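Local coordinates for RagB/SusD family nutrient uptake outer membrane protein (Bacteroides thetaiotaomicron, PDB 7KV2) that probably binds beta-glucan at the bacterial cell surface, as an outer membrane member of the SusD family involved in nutrient uptake, at residues R339-Q347 / T371-A379; I76-G85 / G320-R331. All blocks are in the same frame, centred on the assembly; numbering follows the deposited sequence.

Contact 1 and contact 2 lie side by side in the chain, their centres about 10 Å apart and on the same side of its centre. Contact 1 (339-347 / 371-379) is a small two-stranded sheet. Contact 2 (76-85 / 320-331) joins an early loop to the loop 320-325 and the start of helix 326-331. V324 is the main link between them. Its O lies 2.6 Å from T371 OG1 and its N 3.0 Å from F373 O, both probable hydrogen bonds. V324 CG2 packs 3.4 Å from L375 N, and Y329 stacks on F373. At the F321 end of contact 2, that side chain comes within about 4 Å of a bound buffer molecule, probably from the crystallisation liquor.

Contact 1: residues R339-Q347 / T371-A379; sequences RNATCWNAQ and TGFFLEKYA
W344 and F374 are the hydrogen-bonded pair of a short two-stranded antiparallel sheet. W344 N donates to F374 O at 2.8 Å and nearly straight (172°). F374 N donates back to W344 O at 3.0 Å. Just past the second strand, E376 N adds a bond to T342 O at 3.0 Å, from above the carbonyl plane. The E376 side chain then runs along the first segment. Its CB lies 3.4 Å from A341 O and beside W344 CB. Its CG is near the carbonyl oxygens of N340 and A341. A bend at chi2 (62°) turns the carboxylate towards the indole. CD comes near W344 CB, and OE1 ends 3.2 Å from the same W344 CB. The carboxylate and indole planes are 46° apart. H315 NE2 is hydrogen-bonded to OE1, and the H315 ring stacks with W344. On the other face of the sheet, N345 lies against F373, with ND2 3.5 Å from F373 CE1. N345 OD1 sits over that ring and caps A348 N. Helix 337-342 runs straight into strand 343-345, which leads into helix 346-355. Helix 326-331 touches C343, and helix 299-303 packs on L375.

Contact 2: residues I76-G85 / G320-R331; sequences IMADDLWVGG and GFCPVRKETYER
R325 and W82 both carry CG anti to their own carbonyl carbon (chi1 -60° and -63°), and the R325 chain runs extended from CG to NE across the indole. The result is a cation-pi stack where two distant loops of the SusD-family fold meet. The guanidinium lies nearly flat on the ring, planes 14° apart, with R325 CZ 3.7 Å from the centroid of the W82 six-membered ring. R325 CG makes a CH-pi contact with the five-membered ring. D79 C covers the opposite guanidinium face. R325 NE donates to L81 O at 2.9 Å, which fixes the rotation of the group. Swapping W82 for an alanine removes this ring and would probably leave one guanidinium face without its stacking partner. D80 O is gripped twice, by T328 OG1 at 2.6 Å and by R325 N at 3.1 Å, at the N-cap of helix 326-331. D80 OD1 forms a salt bridge with R331 NH1 (2.9 Å, a weak hydrogen bond) and is hydrogen-bonded to H454 NE2. G85 CA covers one F321 face. E327 OE2 is hydrogen-bonded to Y482 OH. One water joins E327 OE1, K326 N and W82 NE1, 3.0 Å from that last nitrogen.

Contact 1: residues R339-Q347 / T371-A379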
# COMPACT_ATOMS: atom_id res chain seq x y z
N ARG A 339 11.56 14.74 5.04
CA ARG A 339 12.46 14.79 3.88
C ARG A 339 13.48 13.66 4.06
O ARG A 339 13.62 12.83 3.15
CB ARG A 339 13.20 16.12 3.74
CG ARG A 339 14.06 16.17 2.49
CD ARG A 339 14.72 17.53 2.33
NE ARG A 339 15.83 17.61 3.29
CZ ARG A 339 16.62 18.66 3.42
NH1 ARG A 339 16.42 19.70 2.64
NH2 ARG A 339 17.61 18.65 4.29
N ASN A 340 14.22 13.64 5.17
CA ASN A 340 15.26 12.59 5.35
C ASN A 340 14.64 11.23 5.68
O ASN A 340 15.29 10.20 5.32
CB ASN A 340 16.36 13.04 6.31
CG ASN A 340 17.08 14.27 5.79
OD1 ASN A 340 16.79 14.76 4.69
ND2 ASN A 340 17.95 14.82 6.61
N ALA A 341 13.42 11.19 6.23
CA ALA A 341 12.77 9.91 6.56
C ALA A 341 12.26 9.26 5.26
O ALA A 341 11.95 8.06 5.29
CB ALA A 341 11.63 10.10 7.50
N THR A 342 12.08 10.07 4.22
CA THR A 342 11.58 9.62 2.89
C THR A 342 12.77 9.36 1.97
O THR A 342 12.73 8.34 1.22
CB THR A 342 10.61 10.63 2.27
OG1 THR A 342 9.48 10.76 3.16
CG2 THR A 342 10.17 10.26 0.88
N CYS A 343 13.73 10.27 1.94
CA CYS A 343 14.78 10.34 0.88
C CYS A 343 16.13 10.08 1.56
O CYS A 343 16.63 10.95 2.24
CB CYS A 343 14.81 11.71 0.23
SG CYS A 343 13.21 12.36 -0.30
N TRP A 344 16.70 8.89 1.38
CA TRP A 344 18.02 8.53 1.95
C TRP A 344 19.04 8.86 0.88
O TRP A 344 18.94 8.33 -0.22
CB TRP A 344 18.07 7.07 2.41
CG TRP A 344 19.45 6.64 2.77
CD1 TRP A 344 20.27 7.20 3.72
CD2 TRP A 344 20.20 5.57 2.19
NE1 TRP A 344 21.46 6.53 3.78
CE2 TRP A 344 21.44 5.50 2.87
CE3 TRP A 344 19.91 4.60 1.23
CZ2 TRP A 344 22.43 4.60 2.51
CZ3 TRP A 344 20.87 3.66 0.92
CH2 TRP A 344 22.12 3.66 1.55
N ASN A 345 19.91 9.83 1.16
CA ASN A 345 20.95 10.31 0.21
C ASN A 345 22.14 9.35 0.28
O ASN A 345 23.19 9.67 0.94
CB ASN A 345 21.31 11.76 0.51
CG ASN A 345 22.04 12.43 -0.63
OD1 ASN A 345 22.56 11.76 -1.52
ND2 ASN A 345 22.04 13.76 -0.62
N ALA A 346 22.01 8.21 -0.39
CA ALA A 346 23.04 7.16 -0.44
C ALA A 346 24.33 7.76 -0.97
O ALA A 346 25.41 7.38 -0.43
CB ALA A 346 22.59 6.03 -1.31
N GLN A 347 24.27 8.56 -2.04
CA GLN A 347 25.52 9.07 -2.66
C GLN A 347 26.22 10.02 -1.70
O GLN A 347 27.45 9.90 -1.57
CB GLN A 347 25.30 9.76 -4.00
CG GLN A 347 26.60 10.05 -4.74
CD GLN A 347 27.43 8.80 -4.95
OE1 GLN A 347 26.95 7.80 -5.47
NE2 GLN A 347 28.69 8.87 -4.55
N THR A 371 19.33 8.60 -8.94
CA THR A 371 19.34 10.01 -8.48
C THR A 371 20.32 10.19 -7.32
O THR A 371 20.50 11.36 -6.90
CB THR A 371 17.95 10.43 -8.00
OG1 THR A 371 17.62 9.55 -6.92
CG2 THR A 371 16.93 10.34 -9.11
N GLY A 372 20.84 9.10 -6.74
CA GLY A 372 21.57 9.19 -5.45
C GLY A 372 20.64 9.05 -4.24
O GLY A 372 21.16 8.85 -3.11
N PHE A 373 19.32 9.10 -4.43
CA PHE A 373 18.33 8.98 -3.33
C PHE A 373 17.56 7.68 -3.47
O PHE A 373 17.13 7.31 -4.62
CB PHE A 373 17.31 10.12 -3.35
CG PHE A 373 17.90 11.51 -3.14
CD1 PHE A 373 18.19 11.97 -1.87
CD2 PHE A 373 18.10 12.36 -4.22
CE1 PHE A 373 18.72 13.24 -1.68
CE2 PHE A 373 18.56 13.66 -4.02
CZ PHE A 373 18.90 14.08 -2.75
N PHE A 374 17.31 7.05 -2.33
CA PHE A 374 16.47 5.84 -2.22
C PHE A 374 15.40 6.03 -1.16
O PHE A 374 15.54 6.94 -0.30
CB PHE A 374 17.35 4.60 -2.01
CG PHE A 374 18.33 4.36 -3.13
CD1 PHE A 374 19.53 5.05 -3.18
CD2 PHE A 374 17.99 3.55 -4.21
CE1 PHE A 374 20.39 4.90 -4.26
CE2 PHE A 374 18.87 3.38 -5.27
CZ PHE A 374 20.08 4.04 -5.28
N LEU A 375 14.35 5.22 -1.23
CA LEU A 375 13.18 5.36 -0.34
C LEU A 375 13.57 4.78 1.02
O LEU A 375 13.55 3.55 1.23
CB LEU A 375 11.97 4.64 -0.94
CG LEU A 375 10.69 4.70 -0.11
CD1 LEU A 375 10.18 6.13 -0.02
CD2 LEU A 375 9.63 3.81 -0.72
N GLU A 376 13.88 5.67 1.95
CA GLU A 376 14.33 5.31 3.31
C GLU A 376 13.29 4.50 4.06
O GLU A 376 13.69 3.60 4.81
CB GLU A 376 14.70 6.60 4.04
CG GLU A 376 15.15 6.39 5.48
CD GLU A 376 16.40 5.55 5.70
OE1 GLU A 376 17.01 5.12 4.72
OE2 GLU A 376 16.69 5.24 6.87
N LYS A 377 11.99 4.76 3.87
CA LYS A 377 10.92 4.10 4.63
C LYS A 377 11.07 2.58 4.58
O LYS A 377 10.76 1.91 5.58
CB LYS A 377 9.55 4.47 4.12
CG LYS A 377 9.21 5.94 4.29
CD LYS A 377 7.87 6.31 3.72
CE LYS A 377 7.57 7.79 3.84
NZ LYS A 377 6.24 8.19 3.29
N TYR A 378 11.42 2.03 3.42
CA TYR A 378 11.44 0.57 3.17
C TYR A 378 12.83 0.13 2.70
O TYR A 378 12.97 -0.95 2.09
CB TYR A 378 10.31 0.17 2.22
CG TYR A 378 8.95 0.34 2.86
CD1 TYR A 378 8.63 -0.34 4.03
CD2 TYR A 378 8.01 1.23 2.34
CE1 TYR A 378 7.40 -0.16 4.64
CE2 TYR A 378 6.77 1.38 2.92
CZ TYR A 378 6.46 0.69 4.07
OH TYR A 378 5.23 0.83 4.65
N ALA A 379 13.85 0.93 2.97
CA ALA A 379 15.24 0.60 2.64
C ALA A 379 15.68 -0.63 3.46
O ALA A 379 15.15 -0.89 4.55
CB ALA A 379 16.13 1.77 2.94
O HOH W 1 6.64 10.95 2.65

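Contact 2: residues I76-G85 / G320-R331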
# COMPACT_ATOMS: atom_id res chain seq x y z
N ILE A 76 4.78 4.06 -8.90
CA ILE A 76 5.59 4.22 -10.14
C ILE A 76 4.74 5.03 -11.15
O ILE A 76 5.35 5.60 -12.08
CB ILE A 76 6.08 2.88 -10.71
CG1 ILE A 76 4.93 1.94 -11.09
CG2 ILE A 76 7.07 2.25 -9.74
CD1 ILE A 76 5.32 0.57 -11.62
N MET A 77 3.40 5.07 -11.02
CA MET A 77 2.54 5.81 -11.99
C MET A 77 2.32 7.26 -11.56
O MET A 77 1.66 8.07 -12.33
CB MET A 77 1.21 5.08 -12.21
CG MET A 77 1.43 3.67 -12.70
SD MET A 77 -0.09 2.87 -13.33
CE MET A 77 -0.82 2.29 -11.80
N ALA A 78 2.89 7.67 -10.42
CA ALA A 78 2.72 9.06 -9.96
C ALA A 78 3.99 9.88 -10.25
O ALA A 78 4.65 9.66 -11.29
CB ALA A 78 2.34 9.05 -8.49
N ASP A 79 4.39 10.76 -9.32
CA ASP A 79 5.36 11.85 -9.59
C ASP A 79 6.46 11.88 -8.51
O ASP A 79 7.10 12.94 -8.36
CB ASP A 79 4.64 13.19 -9.70
CG ASP A 79 3.79 13.58 -8.51
OD1 ASP A 79 3.30 12.67 -7.82
OD2 ASP A 79 3.53 14.79 -8.34
N ASP A 80 6.72 10.76 -7.82
CA ASP A 80 7.61 10.82 -6.61
C ASP A 80 8.86 9.96 -6.77
O ASP A 80 9.92 10.33 -6.21
CB ASP A 80 6.85 10.36 -5.36
CG ASP A 80 5.78 11.34 -4.92
OD1 ASP A 80 5.90 12.53 -5.24
OD2 ASP A 80 4.81 10.87 -4.32
N LEU A 81 8.74 8.84 -7.49
CA LEU A 81 9.80 7.83 -7.67
C LEU A 81 10.08 7.68 -9.15
O LEU A 81 9.13 7.94 -9.98
CB LEU A 81 9.34 6.48 -7.11
CG LEU A 81 8.76 6.47 -5.70
CD1 LEU A 81 8.31 5.05 -5.35
CD2 LEU A 81 9.80 6.93 -4.68
N TRP A 82 11.23 7.14 -9.48
CA TRP A 82 11.47 6.55 -10.81
C TRP A 82 11.20 5.03 -10.73
O TRP A 82 10.65 4.53 -9.69
CB TRP A 82 12.88 6.91 -11.30
CG TRP A 82 13.09 8.38 -11.49
CD1 TRP A 82 14.08 9.12 -10.91
CD2 TRP A 82 12.34 9.29 -12.32
NE1 TRP A 82 14.00 10.43 -11.30
CE2 TRP A 82 12.97 10.55 -12.21
CE3 TRP A 82 11.28 9.15 -13.23
CZ2 TRP A 82 12.49 11.68 -12.88
CZ3 TRP A 82 10.83 10.27 -13.93
CH2 TRP A 82 11.41 11.52 -13.72
N VAL A 83 11.53 4.30 -11.79
CA VAL A 83 11.26 2.84 -11.85
C VAL A 83 12.57 2.09 -11.61
O VAL A 83 12.57 1.14 -10.80
CB VAL A 83 10.57 2.46 -13.17
CG1 VAL A 83 10.31 0.97 -13.20
CG2 VAL A 83 9.28 3.25 -13.36
N GLY A 84 13.64 2.49 -12.27
CA GLY A 84 14.99 1.97 -12.04
C GLY A 84 15.20 0.57 -12.64
O GLY A 84 14.56 0.25 -13.65
N GLY A 85 16.05 -0.23 -11.99
CA GLY A 85 16.54 -1.51 -12.53
C GLY A 85 17.65 -1.29 -13.53
O GLY A 85 18.18 -0.14 -13.63
N GLY A 320 18.15 -1.70 -7.01
CA GLY A 320 18.11 -0.33 -7.55
C GLY A 320 16.81 0.01 -8.30
O GLY A 320 16.83 0.87 -9.22
N PHE A 321 15.70 -0.60 -7.94
CA PHE A 321 14.38 -0.14 -8.37
C PHE A 321 13.92 1.03 -7.52
O PHE A 321 14.35 1.20 -6.34
CB PHE A 321 13.35 -1.25 -8.42
CG PHE A 321 13.65 -2.30 -9.48
CD1 PHE A 321 13.27 -2.13 -10.80
CD2 PHE A 321 14.25 -3.50 -9.12
CE1 PHE A 321 13.55 -3.11 -11.75
CE2 PHE A 321 14.53 -4.49 -10.06
CZ PHE A 321 14.14 -4.30 -11.38
N CYS A 322 12.98 1.79 -8.11
CA CYS A 322 12.30 2.93 -7.51
C CYS A 322 13.24 3.87 -6.76
O CYS A 322 12.94 4.21 -5.62
CB CYS A 322 11.19 2.44 -6.60
SG CYS A 322 9.90 1.58 -7.53
N PRO A 323 14.30 4.42 -7.40
CA PRO A 323 15.02 5.58 -6.86
C PRO A 323 14.02 6.70 -6.58
O PRO A 323 12.95 6.76 -7.21
CB PRO A 323 15.90 6.13 -7.99
CG PRO A 323 15.91 5.09 -9.03
CD PRO A 323 14.80 4.10 -8.73
N VAL A 324 14.30 7.48 -5.54
CA VAL A 324 13.46 8.66 -5.22
C VAL A 324 13.92 9.83 -6.12
O VAL A 324 15.13 10.06 -6.24
CB VAL A 324 13.55 9.02 -3.73
CG1 VAL A 324 12.82 10.34 -3.49
CG2 VAL A 324 13.05 7.88 -2.86
N ARG A 325 12.96 10.47 -6.80
CA ARG A 325 13.22 11.63 -7.69
C ARG A 325 13.90 12.76 -6.92
O ARG A 325 13.52 13.06 -5.76
CB ARG A 325 11.92 12.14 -8.31
CG ARG A 325 11.20 11.09 -9.14
CD ARG A 325 9.98 11.72 -9.74
NE ARG A 325 9.22 10.81 -10.59
CZ ARG A 325 8.54 11.21 -11.66
NH1 ARG A 325 8.61 12.46 -12.10
NH2 ARG A 325 7.84 10.33 -12.34
N LYS A 326 14.92 13.35 -7.52
CA LYS A 326 15.55 14.58 -6.98
C LYS A 326 14.45 15.59 -6.63
O LYS A 326 14.53 16.22 -5.55
CB LYS A 326 16.54 15.14 -7.99
CG LYS A 326 17.32 16.38 -7.56
CD LYS A 326 18.26 16.91 -8.65
CE LYS A 326 19.15 18.03 -8.16
NZ LYS A 326 19.95 18.61 -9.26
N GLU A 327 13.41 15.71 -7.47
CA GLU A 327 12.34 16.71 -7.24
C GLU A 327 11.58 16.39 -5.95
O GLU A 327 11.06 17.33 -5.33
CB GLU A 327 11.41 16.77 -8.45
CG GLU A 327 12.12 17.28 -9.71
CD GLU A 327 13.17 16.36 -10.36
OE1 GLU A 327 13.08 15.12 -10.24
OE2 GLU A 327 14.04 16.88 -11.05
N THR A 328 11.50 15.12 -5.55
CA THR A 328 10.82 14.72 -4.30
C THR A 328 11.62 15.27 -3.13
O THR A 328 11.07 15.96 -2.27
CB THR A 328 10.65 13.19 -4.24
OG1 THR A 328 9.77 12.81 -5.29
CG2 THR A 328 10.11 12.74 -2.92
N TYR A 329 12.91 15.10 -3.16
CA TYR A 329 13.77 15.66 -2.08
C TYR A 329 13.64 17.20 -2.00
O TYR A 329 13.51 17.77 -0.86
CB TYR A 329 15.21 15.26 -2.32
CG TYR A 329 16.16 15.87 -1.32
CD1 TYR A 329 16.44 15.23 -0.13
CD2 TYR A 329 16.83 17.05 -1.62
CE1 TYR A 329 17.38 15.76 0.75
CE2 TYR A 329 17.74 17.60 -0.73
CZ TYR A 329 18.02 16.96 0.46
OH TYR A 329 18.93 17.53 1.31
N GLU A 330 13.65 17.85 -3.16
CA GLU A 330 13.62 19.34 -3.27
C GLU A 330 12.27 19.94 -2.88
O GLU A 330 12.27 21.12 -2.58
CB GLU A 330 13.94 19.78 -4.70
CG GLU A 330 15.34 19.44 -5.09
CD GLU A 330 15.72 19.83 -6.51
OE1 GLU A 330 14.81 19.89 -7.39
OE2 GLU A 330 16.95 19.97 -6.73
N ARG A 331 11.16 19.19 -2.84
CA ARG A 331 9.83 19.80 -2.55
C ARG A 331 9.69 20.03 -1.04
O ARG A 331 8.87 20.89 -0.66
CB ARG A 331 8.70 19.01 -3.21
CG ARG A 331 7.95 17.98 -2.37
CD ARG A 331 6.67 17.45 -3.04
NE ARG A 331 6.94 16.99 -4.42
CZ ARG A 331 7.16 15.71 -4.77
NH1 ARG A 331 7.16 14.73 -3.87
NH2 ARG A 331 7.39 15.40 -6.04
O HOH W 2 7.42 7.41 -11.87
O HOH W 3 15.13 13.07 -10.39